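Local atomic coordinates of peroxide stress regulator PerR, FUR family (Streptococcus pyogenes, PDB entry 4LMY), a protein that probably controls transcription of peroxide-stress genes as a zinc-containing, dimeric DNA-binding regulator of the Fur family. Residues D11-V16 and T30-I35; L17-E22 and H97-V102; K71-V74 and F78-E81. One frame throughout, in Å; residues are numbered along the deposited sequence.

Contact 1 of 3, residues D11-V16 and T30-I35; sequences DAYENV and TRKAII
Tyr13 OH rests against the aliphatic chain of Lys32, where three successive methylenes meet it: CD stands 3.2 Å from OH, with CG and CB slightly farther along the same flank. The contact joins the first two helices of the winged-helix DNA-binding domain expected of a Fur-family regulator, helix 12-22 and helix 29-40. Their short segments here run closer to antiparallel than to parallel, at 140°, with axes 10.8 Å apart, so side chains rather than backbones bridge the gap. The Tyr13 ring does much of that bridging. With CG anti to the backbone N (chi1 175°), it is carried across toward the second helix and brings its CE2 edge to Lys32 O, nearly in the plane of the ring. That carbonyl also takes a hydrogen bond from Ser36 OG, one turn on. No hydrogen bond crosses between the two segments, and the Lys32 ammonium turns elsewhere, to a salt bridge with Glu29 of its own helix.

Farther in, Ile35 offers both of its branches. Its CG2 comes obliquely to the Tyr13 ring, 3.9 Å from CD2, the two side chains crossing at about a right angle. Val16 and Ile35 are buried and reach for one another tip to tip; Phe94 closes on Val16 from the strand 91-94, and Leu73 of helix 63-75 touches Ile35, so this small apolar junction ties both helices to the rest of the domain.

At the start of the first helix Asp11 is the N-cap. Its OD2 accepts from Glu14 N at 2.8 Å, nearly straight at 167°, which helps fix the turn that carries Tyr13. Between these two segments the closest apolar approach is Val16 CG1 to Ile35 CD1, 3.6 Å.

Contact 2 of 3, residues L17-E22 and H97-V102; sequences LEHLRE and HQHVNV. With ZN (zinc ion), chain E.
Two imidazole nitrogens, His19 NE2 and His97 NE2, stand 3.2 Å apart without a hydrogen bond between them, because both bind the same zinc ion. This is metal coordination in place of ordinary side-chain packing: a helix and the start of a strand scarcely touch, and the zinc fastens them. His19 NE2 binds zinc at 2.2 Å, and His97 NE2 is equally near. His99 NE2, at 2.1 Å, lies on the far side of the metal from His19, the two nitrogens and the zinc being almost in line at about 177°. His97 sits roughly at right angles to that line. His4 and His6 complete the set of histidines and Asn15 also belongs to the site; the angles would suit an octahedral arrangement.

The rings are turned to suit. The His19 and His97 planes are 80° apart and meet obliquely, while His19 CE1 and His99 NE2 both lie in the plane of the His97 ring, at its edge. His97 places CG between its backbone N and carbonyl carbon (chi1 65°), a sterically tight choice that swings the imidazole across to the metal. His19 comes toward the strand from the opposite direction. A second-shell bond steadies the set: Glu22 OE2 is hydrogen-bonded to His6 ND1, which leaves the other nitrogen of that ring to the zinc. Such a histidine-rich site is probably the regulatory metal site of PerR, distinct from the four-cysteine zinc site that includes Cys104 and Cys107.

His19 belongs to helix 12-22, whose Leu17 lies on Ile35 of helix 29-40. His97 sits just before strand 98-104 and His99 is its second residue; that strand runs between strand 110-115, antiparallel to it, and strand 140-143, parallel to it.

Contact 3 of 3, residues K71-V74 and F78-E81; sequences KVLV and FVSE
Val79 spreads its two methyls over neighbouring residues of the helix that precedes it: CG2 lies 3.9 Å from Leu73 CB and CG1 the same distance from Val74 CG2. The fork works because CG1 stands anti to the backbone N (chi1 166°), leaving CG2 on the flank nearer Leu73. Val79 crosses Leu73 obliquely but meets Val74 at about a right angle, so its isopropyl group straddles the two helix side chains.

Backbone bonds set this up. Leu73 O, close to the end of helix 63-75, accepts from Phe78 N at 2.9 Å, nearly straight at 169° and met almost head-on by the donor. Val79 N leans on the same oxygen with a weak bond at 3.4 Å, so one carbonyl receives two consecutive amides and pins the chain where it leaves the helix for the strand. In the other direction Val79 O stands over Val74: its contact with Val74 CA is a CA-H...O interaction at 3.3 Å, with 159° at the hydrogen, and Val74 CG2 is almost as near that oxygen.

Glu81, farther along and exposed, runs its extended chain past Val74. Its OE1 comes 3.8 Å from Val74 CG1, and its CG is slightly farther, from Val74 CG2. Phe78 takes its ring the other way, into the protein, where it meets the His19 ring edge-to-face and touches Asn15 and His97, residues of the zinc site. Leu73 likewise looks inward, onto Val16 and Ile35.

Beyond the turn, strand 79-82 pairs antiparallel with strand 91-94 as a two-stranded hairpin. The sequence of helices ending in such a hairpin fits the winged helix-turn-helix domain of Fur-family regulators, with helix 63-75 probably serving as the recognition helix and the hairpin as its wing.

The three contacts cluster around helix 12-22: contacts 1 and 2 share it, their centres about 11 Å apart, and contact 3 lies about 12 Å from the first and 16 Å from the second. Contacts 1 and 2 interleave along the chain, and contact 3 falls between the two segments of contact 2. Asn15 and Phe78 join them: both reach the histidines of contact 2, and Leu20 CD2 adds an apolar touch to Val72 CG1 at 4.0 Å. The zinc site thus touches both the helical DNA-binding part and the following sheet, a layout consistent with metal binding influencing how the two parts are set.

Contact 1 of 3, residues D11-V16 and T30-I35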
ATOM      1  N   ASP B  11      11.187   1.747   7.689  1.00 19.80           N
ATOM      2  CA  ASP B  11      10.144   0.723   7.687  1.00 19.19           C
ATOM      3  C   ASP B  11       9.472   0.667   9.057  1.00 22.91           C
ATOM      4  O   ASP B  11       9.816   1.450   9.944  1.00 24.76           O
ATOM      5  CB  ASP B  11      10.665  -0.654   7.238  1.00 21.43           C
ATOM      6  CG  ASP B  11      11.758  -1.210   8.138  1.00 24.80           C
ATOM      7  OD1 ASP B  11      12.423  -2.177   7.706  1.00 30.56           O
ATOM      8  OD2 ASP B  11      11.966  -0.700   9.258  1.00 25.91           O
ATOM      9  N   ALA B  12       8.522  -0.248   9.229  1.00 20.71           N
ATOM     10  CA  ALA B  12       7.786  -0.344  10.488  1.00 21.59           C
ATOM     11  C   ALA B  12       8.713  -0.557  11.682  1.00 24.66           C
ATOM     12  O   ALA B  12       8.580   0.117  12.701  1.00 21.84           O
ATOM     13  CB  ALA B  12       6.740  -1.448  10.418  1.00 21.56           C
ATOM     14  N   TYR B  13       9.657  -1.483  11.538  1.00 22.57           N
ATOM     15  CA  TYR B  13      10.600  -1.814  12.605  1.00 21.72           C
ATOM     16  C   TYR B  13      11.482  -0.630  12.979  1.00 24.32           C
ATOM     17  O   TYR B  13      11.544  -0.234  14.147  1.00 23.57           O
ATOM     18  CB  TYR B  13      11.453  -3.021  12.200  1.00 26.25           C
ATOM     19  CG  TYR B  13      12.552  -3.378  13.179  1.00 22.29           C
ATOM     20  CD1 TYR B  13      13.851  -2.931  12.983  1.00 24.59           C
ATOM     21  CD2 TYR B  13      12.293  -4.173  14.288  1.00 22.91           C
ATOM     22  CE1 TYR B  13      14.862  -3.254  13.869  1.00 25.46           C
ATOM     23  CE2 TYR B  13      13.300  -4.504  15.180  1.00 22.80           C
ATOM     24  CZ  TYR B  13      14.581  -4.043  14.965  1.00 26.57           C
ATOM     25  OH  TYR B  13      15.586  -4.366  15.848  1.00 27.62           O
ATOM     26  N   GLU B  14      12.156  -0.062  11.984  1.00 20.73           N
ATOM     27  CA  GLU B  14      13.039   1.074  12.218  1.00 22.90           C
ATOM     28  C   GLU B  14      12.278   2.297  12.723  1.00 20.77           C
ATOM     29  O   GLU B  14      12.832   3.125  13.446  1.00 24.60           O
ATOM     30  CB  GLU B  14      13.840   1.419  10.958  1.00 21.53           C
ATOM     31  CG  GLU B  14      14.826   0.340  10.526  1.00 22.14           C
ATOM     32  CD  GLU B  14      15.928   0.091  11.546  1.00 34.26           C
ATOM     33  OE1 GLU B  14      16.164   0.959  12.413  1.00 36.72           O
ATOM     34  OE2 GLU B  14      16.568  -0.980  11.474  1.00 36.27           O
ATOM     35  N   ASN B  15      11.009   2.414  12.339  1.00 21.50           N
ATOM     36  CA  ASN B  15      10.189   3.515  12.831  1.00 20.36           C
ATOM     37  C   ASN B  15       9.946   3.417  14.330  1.00 22.54           C
ATOM     38  O   ASN B  15      10.067   4.409  15.047  1.00 23.88           O
ATOM     39  CB  ASN B  15       8.854   3.597  12.095  1.00 21.51           C
ATOM     40  CG  ASN B  15       7.945   4.664  12.669  1.00 24.36           C
ATOM     41  OD1 ASN B  15       6.994   4.365  13.390  1.00 28.05           O
ATOM     42  ND2 ASN B  15       8.247   5.918  12.367  1.00 19.70           N
ATOM     43  N   VAL B  16       9.601   2.220  14.795  1.00 22.41           N
ATOM     44  CA  VAL B  16       9.368   2.004  16.221  1.00 22.19           C
ATOM     45  C   VAL B  16      10.602   2.395  17.025  1.00 23.84           C
ATOM     46  O   VAL B  16      10.507   3.129  18.011  1.00 25.60           O
ATOM     47  CB  VAL B  16       9.000   0.542  16.526  1.00 23.79           C
ATOM     48  CG1 VAL B  16       8.895   0.328  18.029  1.00 25.65           C
ATOM     49  CG2 VAL B  16       7.698   0.180  15.849  1.00 22.21           C
ATOM     50  N   THR B  30      15.610  -7.991  23.855  1.00 24.42           N
ATOM     51  CA  THR B  30      14.290  -8.573  24.058  1.00 23.22           C
ATOM     52  C   THR B  30      13.216  -7.670  23.458  1.00 22.45           C
ATOM     53  O   THR B  30      12.271  -8.144  22.827  1.00 24.86           O
ATOM     54  CB  THR B  30      14.007  -8.794  25.559  1.00 28.13           C
ATOM     55  OG1 THR B  30      14.836  -9.857  26.047  1.00 32.86           O
ATOM     56  CG2 THR B  30      12.553  -9.161  25.781  1.00 30.70           C
ATOM     57  N   ARG B  31      13.383  -6.364  23.645  1.00 23.26           N
ATOM     58  CA  ARG B  31      12.445  -5.391  23.097  1.00 22.27           C
ATOM     59  C   ARG B  31      12.434  -5.440  21.574  1.00 23.39           C
ATOM     60  O   ARG B  31      11.374  -5.374  20.950  1.00 22.44           O
ATOM     61  CB  ARG B  31      12.785  -3.985  23.592  1.00 25.94           C
ATOM     62  CG  ARG B  31      11.884  -2.890  23.050  1.00 29.64           C
ATOM     63  CD  ARG B  31      11.742  -1.764  24.060  1.00 30.19           C
ATOM     64  NE  ARG B  31      10.924  -2.162  25.204  1.00 42.43           N
ATOM     65  CZ  ARG B  31      11.040  -1.643  26.422  1.00 45.78           C
ATOM     66  NH1 ARG B  31      11.949  -0.710  26.664  1.00 42.06           N
ATOM     67  NH2 ARG B  31      10.252  -2.064  27.403  1.00 54.71           N
ATOM     68  N   LYS B  32      13.616  -5.573  20.982  1.00 23.86           N
ATOM     69  CA  LYS B  32      13.729  -5.693  19.532  1.00 24.48           C
ATOM     70  C   LYS B  32      13.058  -6.968  19.031  1.00 22.80           C
ATOM     71  O   LYS B  32      12.395  -6.965  17.990  1.00 25.60           O
ATOM     72  CB  LYS B  32      15.195  -5.665  19.101  1.00 23.22           C
ATOM     73  CG  LYS B  32      15.828  -4.295  19.205  1.00 23.04           C
ATOM     74  CD  LYS B  32      17.214  -4.261  18.580  1.00 31.12           C
ATOM     75  CE  LYS B  32      18.301  -4.526  19.603  1.00 38.20           C
ATOM     76  NZ  LYS B  32      19.649  -4.612  18.969  1.00 33.22           N
ATOM     77  N   ALA B  33      13.233  -8.053  19.778  1.00 21.89           N
ATOM     78  CA  ALA B  33      12.642  -9.337  19.413  1.00 24.15           C
ATOM     79  C   ALA B  33      11.119  -9.292  19.433  1.00 27.01           C
ATOM     80  O   ALA B  33      10.461  -9.840  18.551  1.00 28.24           O
ATOM     81  CB  ALA B  33      13.147 -10.428  20.332  1.00 26.63           C
ATOM     82  N   ILE B  34      10.561  -8.635  20.442  1.00 22.14           N
ATOM     83  CA  ILE B  34       9.112  -8.553  20.583  1.00 21.87           C
ATOM     84  C   ILE B  34       8.494  -7.656  19.506  1.00 23.48           C
ATOM     85  O   ILE B  34       7.445  -7.979  18.944  1.00 28.48           O
ATOM     86  CB  ILE B  34       8.718  -8.096  22.004  1.00 24.64           C
ATOM     87  CG1 ILE B  34       9.086  -9.186  23.014  1.00 24.91           C
ATOM     88  CG2 ILE B  34       7.235  -7.785  22.082  1.00 24.45           C
ATOM     89  CD1 ILE B  34       8.914  -8.780  24.456  1.00 27.05           C
ATOM     90  N   ILE B  35       9.160  -6.546  19.204  1.00 22.78           N
ATOM     91  CA  ILE B  35       8.721  -5.663  18.125  1.00 21.79           C
ATOM     92  C   ILE B  35       8.679  -6.411  16.794  1.00 23.82           C
ATOM     93  O   ILE B  35       7.668  -6.384  16.093  1.00 25.94           O
ATOM     94  CB  ILE B  35       9.629  -4.428  17.991  1.00 22.49           C
ATOM     95  CG1 ILE B  35       9.504  -3.543  19.232  1.00 25.45           C
ATOM     96  CG2 ILE B  35       9.269  -3.631  16.737  1.00 24.41           C
ATOM     97  CD1 ILE B  35      10.613  -2.526  19.376  1.00 24.77           C
TER

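Contact 2 of 3, residues L17-E22 and H97-V102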
ATOM      1  N   LEU B  17      11.762   1.919  16.583  1.00 22.68           N
ATOM      2  CA  LEU B  17      13.017   2.193  17.271  1.00 26.46           C
ATOM      3  C   LEU B  17      13.317   3.687  17.303  1.00 26.69           C
ATOM      4  O   LEU B  17      13.756   4.214  18.324  1.00 29.12           O
ATOM      5  CB  LEU B  17      14.174   1.433  16.619  1.00 25.94           C
ATOM      6  CG  LEU B  17      14.096  -0.094  16.663  1.00 28.94           C
ATOM      7  CD1 LEU B  17      15.440  -0.713  16.289  1.00 26.48           C
ATOM      8  CD2 LEU B  17      13.636  -0.571  18.033  1.00 33.57           C
ATOM      9  N   GLU B  18      13.071   4.369  16.188  1.00 24.12           N
ATOM     10  CA  GLU B  18      13.291   5.811  16.118  1.00 27.23           C
ATOM     11  C   GLU B  18      12.409   6.564  17.112  1.00 25.89           C
ATOM     12  O   GLU B  18      12.885   7.439  17.832  1.00 31.87           O
ATOM     13  CB  GLU B  18      13.064   6.333  14.696  1.00 29.96           C
ATOM     14  CG  GLU B  18      13.215   7.843  14.548  1.00 33.08           C
ATOM     15  CD  GLU B  18      14.634   8.331  14.803  1.00 44.35           C
ATOM     16  OE1 GLU B  18      14.806   9.539  15.072  1.00 46.81           O
ATOM     17  OE2 GLU B  18      15.578   7.515  14.725  1.00 41.03           O
ATOM     18  N   HIS B  19      11.128   6.210  17.152  1.00 25.52           N
ATOM     19  CA  HIS B  19      10.189   6.814  18.093  1.00 24.67           C
ATOM     20  C   HIS B  19      10.606   6.553  19.539  1.00 27.90           C
ATOM     21  O   HIS B  19      10.549   7.449  20.381  1.00 29.81           O
ATOM     22  CB  HIS B  19       8.772   6.287  17.863  1.00 24.28           C
ATOM     23  CG  HIS B  19       8.059   6.936  16.716  1.00 26.10           C
ATOM     24  ND1 HIS B  19       7.083   7.894  16.895  1.00 31.14           N
ATOM     25  CD2 HIS B  19       8.174   6.762  15.379  1.00 25.23           C
ATOM     26  CE1 HIS B  19       6.631   8.284  15.717  1.00 31.24           C
ATOM     27  NE2 HIS B  19       7.274   7.612  14.780  1.00 22.19           N
ATOM     28  N   LEU B  20      11.021   5.321  19.821  1.00 25.66           N
ATOM     29  CA  LEU B  20      11.445   4.952  21.172  1.00 31.73           C
ATOM     30  C   LEU B  20      12.725   5.676  21.591  1.00 36.83           C
ATOM     31  O   LEU B  20      12.846   6.112  22.736  1.00 37.10           O
ATOM     32  CB  LEU B  20      11.619   3.436  21.301  1.00 28.58           C
ATOM     33  CG  LEU B  20      10.348   2.590  21.201  1.00 27.62           C
ATOM     34  CD1 LEU B  20      10.643   1.135  21.536  1.00 29.31           C
ATOM     35  CD2 LEU B  20       9.247   3.143  22.092  1.00 33.43           C
ATOM     36  N   ARG B  21      13.676   5.797  20.666  1.00 36.08           N
ATOM     37  CA  ARG B  21      14.905   6.544  20.925  1.00 35.80           C
ATOM     38  C   ARG B  21      14.586   7.999  21.236  1.00 44.19           C
ATOM     39  O   ARG B  21      15.161   8.587  22.153  1.00 41.23           O
ATOM     40  CB  ARG B  21      15.851   6.487  19.725  1.00 38.68           C
ATOM     41  CG  ARG B  21      16.563   5.165  19.524  1.00 40.15           C
ATOM     42  CD  ARG B  21      17.648   5.299  18.463  1.00 47.64           C
ATOM     43  NE  ARG B  21      17.941   4.025  17.816  1.00 56.90           N
ATOM     44  CZ  ARG B  21      17.522   3.690  16.601  1.00 49.01           C
ATOM     45  NH1 ARG B  21      16.794   4.539  15.885  1.00 42.45           N
ATOM     46  NH2 ARG B  21      17.837   2.505  16.097  1.00 44.16           N
ATOM     47  N   GLU B  22      13.670   8.571  20.459  1.00 51.13           N
ATOM     48  CA  GLU B  22      13.235   9.950  20.659  1.00 55.67           C
ATOM     49  C   GLU B  22      12.723  10.170  22.079  1.00 58.03           C
ATOM     50  O   GLU B  22      12.880  11.253  22.643  1.00 58.45           O
ATOM     51  CB  GLU B  22      12.147  10.324  19.648  1.00 56.55           C
ATOM     52  CG  GLU B  22      12.663  10.609  18.246  1.00 62.43           C
ATOM     53  CD  GLU B  22      11.543  10.825  17.244  1.00 67.89           C
ATOM     54  OE1 GLU B  22      10.371  10.547  17.584  1.00 50.19           O
ATOM     55  OE2 GLU B  22      11.834  11.274  16.114  1.00 60.03           O
ATOM     56  N   HIS B  97       2.973   2.600  12.011  1.00 25.75           N
ATOM     57  CA  HIS B  97       3.179   3.172  10.687  1.00 24.50           C
ATOM     58  C   HIS B  97       4.626   3.058  10.217  1.00 25.93           C
ATOM     59  O   HIS B  97       5.502   2.581  10.938  1.00 25.28           O
ATOM     60  CB  HIS B  97       2.802   4.649  10.721  1.00 24.63           C
ATOM     61  CG  HIS B  97       3.695   5.469  11.599  1.00 25.02           C
ATOM     62  ND1 HIS B  97       3.498   5.584  12.959  1.00 24.99           N
ATOM     63  CD2 HIS B  97       4.799   6.196  11.314  1.00 22.61           C
ATOM     64  CE1 HIS B  97       4.439   6.356  13.471  1.00 21.32           C
ATOM     65  NE2 HIS B  97       5.243   6.740  12.497  1.00 26.82           N
ATOM     66  N   GLN B  98       4.870   3.520   8.997  1.00 25.21           N
ATOM     67  CA  GLN B  98       6.224   3.621   8.476  1.00 23.06           C
ATOM     68  C   GLN B  98       6.342   4.924   7.695  1.00 19.91           C
ATOM     69  O   GLN B  98       5.368   5.667   7.559  1.00 22.81           O
ATOM     70  CB  GLN B  98       6.548   2.436   7.565  1.00 23.34           C
ATOM     71  CG  GLN B  98       5.775   2.453   6.265  1.00 24.92           C
ATOM     72  CD  GLN B  98       6.283   1.438   5.267  1.00 31.00           C
ATOM     73  OE1 GLN B  98       5.598   1.118   4.303  1.00 34.56           O
ATOM     74  NE2 GLN B  98       7.493   0.938   5.481  1.00 24.90           N
ATOM     75  N   HIS B  99       7.529   5.191   7.171  1.00 21.07           N
ATOM     76  CA  HIS B  99       7.740   6.391   6.377  1.00 21.84           C
ATOM     77  C   HIS B  99       8.395   6.044   5.051  1.00 21.17           C
ATOM     78  O   HIS B  99       9.429   5.382   5.012  1.00 24.25           O
ATOM     79  CB  HIS B  99       8.568   7.410   7.156  1.00 22.05           C
ATOM     80  CG  HIS B  99       7.937   7.815   8.450  1.00 22.78           C
ATOM     81  ND1 HIS B  99       7.186   8.962   8.585  1.00 25.16           N
ATOM     82  CD2 HIS B  99       7.913   7.203   9.658  1.00 25.24           C
ATOM     83  CE1 HIS B  99       6.742   9.050   9.827  1.00 29.43           C
ATOM     84  NE2 HIS B  99       7.166   7.993  10.497  1.00 22.13           N
ATOM     85  N   VAL B 100       7.770   6.502   3.970  1.00 18.70           N
ATOM     86  CA  VAL B 100       8.146   6.121   2.616  1.00 19.73           C
ATOM     87  C   VAL B 100       8.591   7.342   1.818  1.00 17.78           C
ATOM     88  O   VAL B 100       7.988   8.408   1.914  1.00 18.39           O
ATOM     89  CB  VAL B 100       6.948   5.460   1.895  1.00 19.79           C
ATOM     90  CG1 VAL B 100       7.312   5.041   0.470  1.00 19.99           C
ATOM     91  CG2 VAL B 100       6.436   4.272   2.700  1.00 25.25           C
ATOM     92  N   ASN B 101       9.649   7.187   1.030  1.00 20.58           N
ATOM     93  CA  ASN B 101      10.112   8.275   0.174  1.00 19.74           C
ATOM     94  C   ASN B 101       9.297   8.418  -1.104  1.00 21.17           C
ATOM     95  O   ASN B 101       8.823   7.432  -1.667  1.00 20.74           O
ATOM     96  CB  ASN B 101      11.579   8.081  -0.200  1.00 20.07           C
ATOM     97  CG  ASN B 101      12.519   8.449   0.925  1.00 24.65           C
ATOM     98  OD1 ASN B 101      12.177   9.243   1.801  1.00 27.65           O
ATOM     99  ND2 ASN B 101      13.719   7.886   0.898  1.00 25.09           N
ATOM    100  N   VAL B 102       9.132   9.654  -1.556  1.00 19.84           N
ATOM    101  CA  VAL B 102       8.657   9.899  -2.909  1.00 19.03           C
ATOM    102  C   VAL B 102       9.739  10.689  -3.639  1.00 18.52           C
ATOM    103  O   VAL B 102      10.197  11.728  -3.160  1.00 24.15           O
ATOM    104  CB  VAL B 102       7.275  10.609  -2.946  1.00 24.38           C
ATOM    105  CG1 VAL B 102       7.308  11.939  -2.210  1.00 31.56           C
ATOM    106  CG2 VAL B 102       6.814  10.793  -4.383  1.00 21.75           C
TER
HETATM  107 ZN    ZN E 201       7.155   7.815  12.633  1.00 27.31          ZN

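Contact 3 of 3, residues K71-V74 and F78-E81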
ATOM      1  N   LYS B  71       3.173  -3.018  27.151  1.00 31.15           N
ATOM      2  CA  LYS B  71       2.738  -1.770  27.772  1.00 34.98           C
ATOM      3  C   LYS B  71       3.364  -0.561  27.084  1.00 40.62           C
ATOM      4  O   LYS B  71       2.683   0.424  26.800  1.00 36.18           O
ATOM      5  CB  LYS B  71       3.089  -1.772  29.261  1.00 35.81           C
ATOM      6  CG  LYS B  71       2.951  -0.423  29.945  1.00 45.27           C
ATOM      7  CD  LYS B  71       1.873  -0.450  31.015  1.00 53.02           C
ATOM      8  CE  LYS B  71       2.301   0.342  32.240  1.00 64.12           C
ATOM      9  NZ  LYS B  71       2.716   1.730  31.892  1.00 62.31           N
ATOM     10  N   VAL B  72       4.663  -0.646  26.814  1.00 32.78           N
ATOM     11  CA  VAL B  72       5.371   0.417  26.111  1.00 31.45           C
ATOM     12  C   VAL B  72       4.824   0.594  24.696  1.00 33.45           C
ATOM     13  O   VAL B  72       4.510   1.707  24.275  1.00 31.88           O
ATOM     14  CB  VAL B  72       6.888   0.141  26.049  1.00 30.37           C
ATOM     15  CG1 VAL B  72       7.569   1.094  25.077  1.00 32.68           C
ATOM     16  CG2 VAL B  72       7.506   0.249  27.439  1.00 38.74           C
ATOM     17  N   LEU B  73       4.698  -0.512  23.970  1.00 27.23           N
ATOM     18  CA  LEU B  73       4.226  -0.470  22.587  1.00 30.86           C
ATOM     19  C   LEU B  73       2.784   0.022  22.458  1.00 38.01           C
ATOM     20  O   LEU B  73       2.459   0.769  21.534  1.00 36.29           O
ATOM     21  CB  LEU B  73       4.386  -1.840  21.924  1.00 29.28           C
ATOM     22  CG  LEU B  73       5.836  -2.310  21.766  1.00 27.97           C
ATOM     23  CD1 LEU B  73       5.898  -3.612  20.981  1.00 26.28           C
ATOM     24  CD2 LEU B  73       6.693  -1.237  21.106  1.00 30.36           C
ATOM     25  N   VAL B  74       1.925  -0.399  23.381  1.00 32.09           N
ATOM     26  CA  VAL B  74       0.530   0.031  23.375  1.00 41.24           C
ATOM     27  C   VAL B  74       0.422   1.526  23.661  1.00 40.57           C
ATOM     28  O   VAL B  74      -0.302   2.248  22.975  1.00 48.58           O
ATOM     29  CB  VAL B  74      -0.323  -0.770  24.387  1.00 35.49           C
ATOM     30  CG1 VAL B  74      -1.642  -0.064  24.663  1.00 46.11           C
ATOM     31  CG2 VAL B  74      -0.572  -2.179  23.873  1.00 38.04           C
ATOM     32  N   PHE B  78       1.854   1.737  18.905  1.00 44.00           N
ATOM     33  CA  PHE B  78       2.267   0.830  17.837  1.00 41.04           C
ATOM     34  C   PHE B  78       1.544  -0.514  17.895  1.00 37.32           C
ATOM     35  O   PHE B  78       1.599  -1.298  16.947  1.00 39.70           O
ATOM     36  CB  PHE B  78       3.783   0.628  17.861  1.00 33.64           C
ATOM     37  CG  PHE B  78       4.563   1.896  17.668  1.00 34.58           C
ATOM     38  CD1 PHE B  78       4.550   2.549  16.448  1.00 33.40           C
ATOM     39  CD2 PHE B  78       5.309   2.433  18.704  1.00 32.35           C
ATOM     40  CE1 PHE B  78       5.264   3.715  16.262  1.00 32.84           C
ATOM     41  CE2 PHE B  78       6.027   3.601  18.524  1.00 35.47           C
ATOM     42  CZ  PHE B  78       6.003   4.242  17.301  1.00 33.45           C
ATOM     43  N   VAL B  79       0.869  -0.774  19.009  1.00 38.93           N
ATOM     44  CA  VAL B  79       0.124  -2.017  19.191  1.00 37.07           C
ATOM     45  C   VAL B  79      -1.231  -1.734  19.840  1.00 28.40           C
ATOM     46  O   VAL B  79      -1.327  -0.918  20.755  1.00 43.73           O
ATOM     47  CB  VAL B  79       0.924  -3.036  20.046  1.00 38.07           C
ATOM     48  CG1 VAL B  79       0.030  -4.174  20.527  1.00 37.94           C
ATOM     49  CG2 VAL B  79       2.111  -3.583  19.262  1.00 35.69           C
ATOM     50  N   SER B  80      -2.274  -2.400  19.355  1.00 48.26           N
ATOM     51  CA  SER B  80      -3.608  -2.248  19.925  1.00 56.88           C
ATOM     52  C   SER B  80      -4.061  -3.503  20.668  1.00 50.71           C
ATOM     53  O   SER B  80      -3.797  -4.624  20.232  1.00 54.39           O
ATOM     54  CB  SER B  80      -4.618  -1.899  18.831  1.00 58.86           C
ATOM     55  OG  SER B  80      -4.512  -2.792  17.735  1.00 61.78           O
ATOM     56  N   GLU B  81      -4.733  -3.306  21.797  1.00 51.02           N
ATOM     57  CA  GLU B  81      -5.346  -4.411  22.521  1.00 52.50           C
ATOM     58  C   GLU B  81      -6.718  -4.682  21.922  1.00 55.30           C
ATOM     59  O   GLU B  81      -7.569  -3.793  21.881  1.00 49.61           O
ATOM     60  CB  GLU B  81      -5.500  -4.073  24.005  1.00 53.50           C
ATOM     61  CG  GLU B  81      -4.270  -3.469  24.656  1.00 50.25           C
ATOM     62  CD  GLU B  81      -4.461  -3.249  26.143  1.00 58.46           C
ATOM     63  OE1 GLU B  81      -4.092  -2.165  26.641  1.00 72.35           O
ATOM     64  OE2 GLU B  81      -4.982  -4.164  26.815  1.00 62.49           O
TER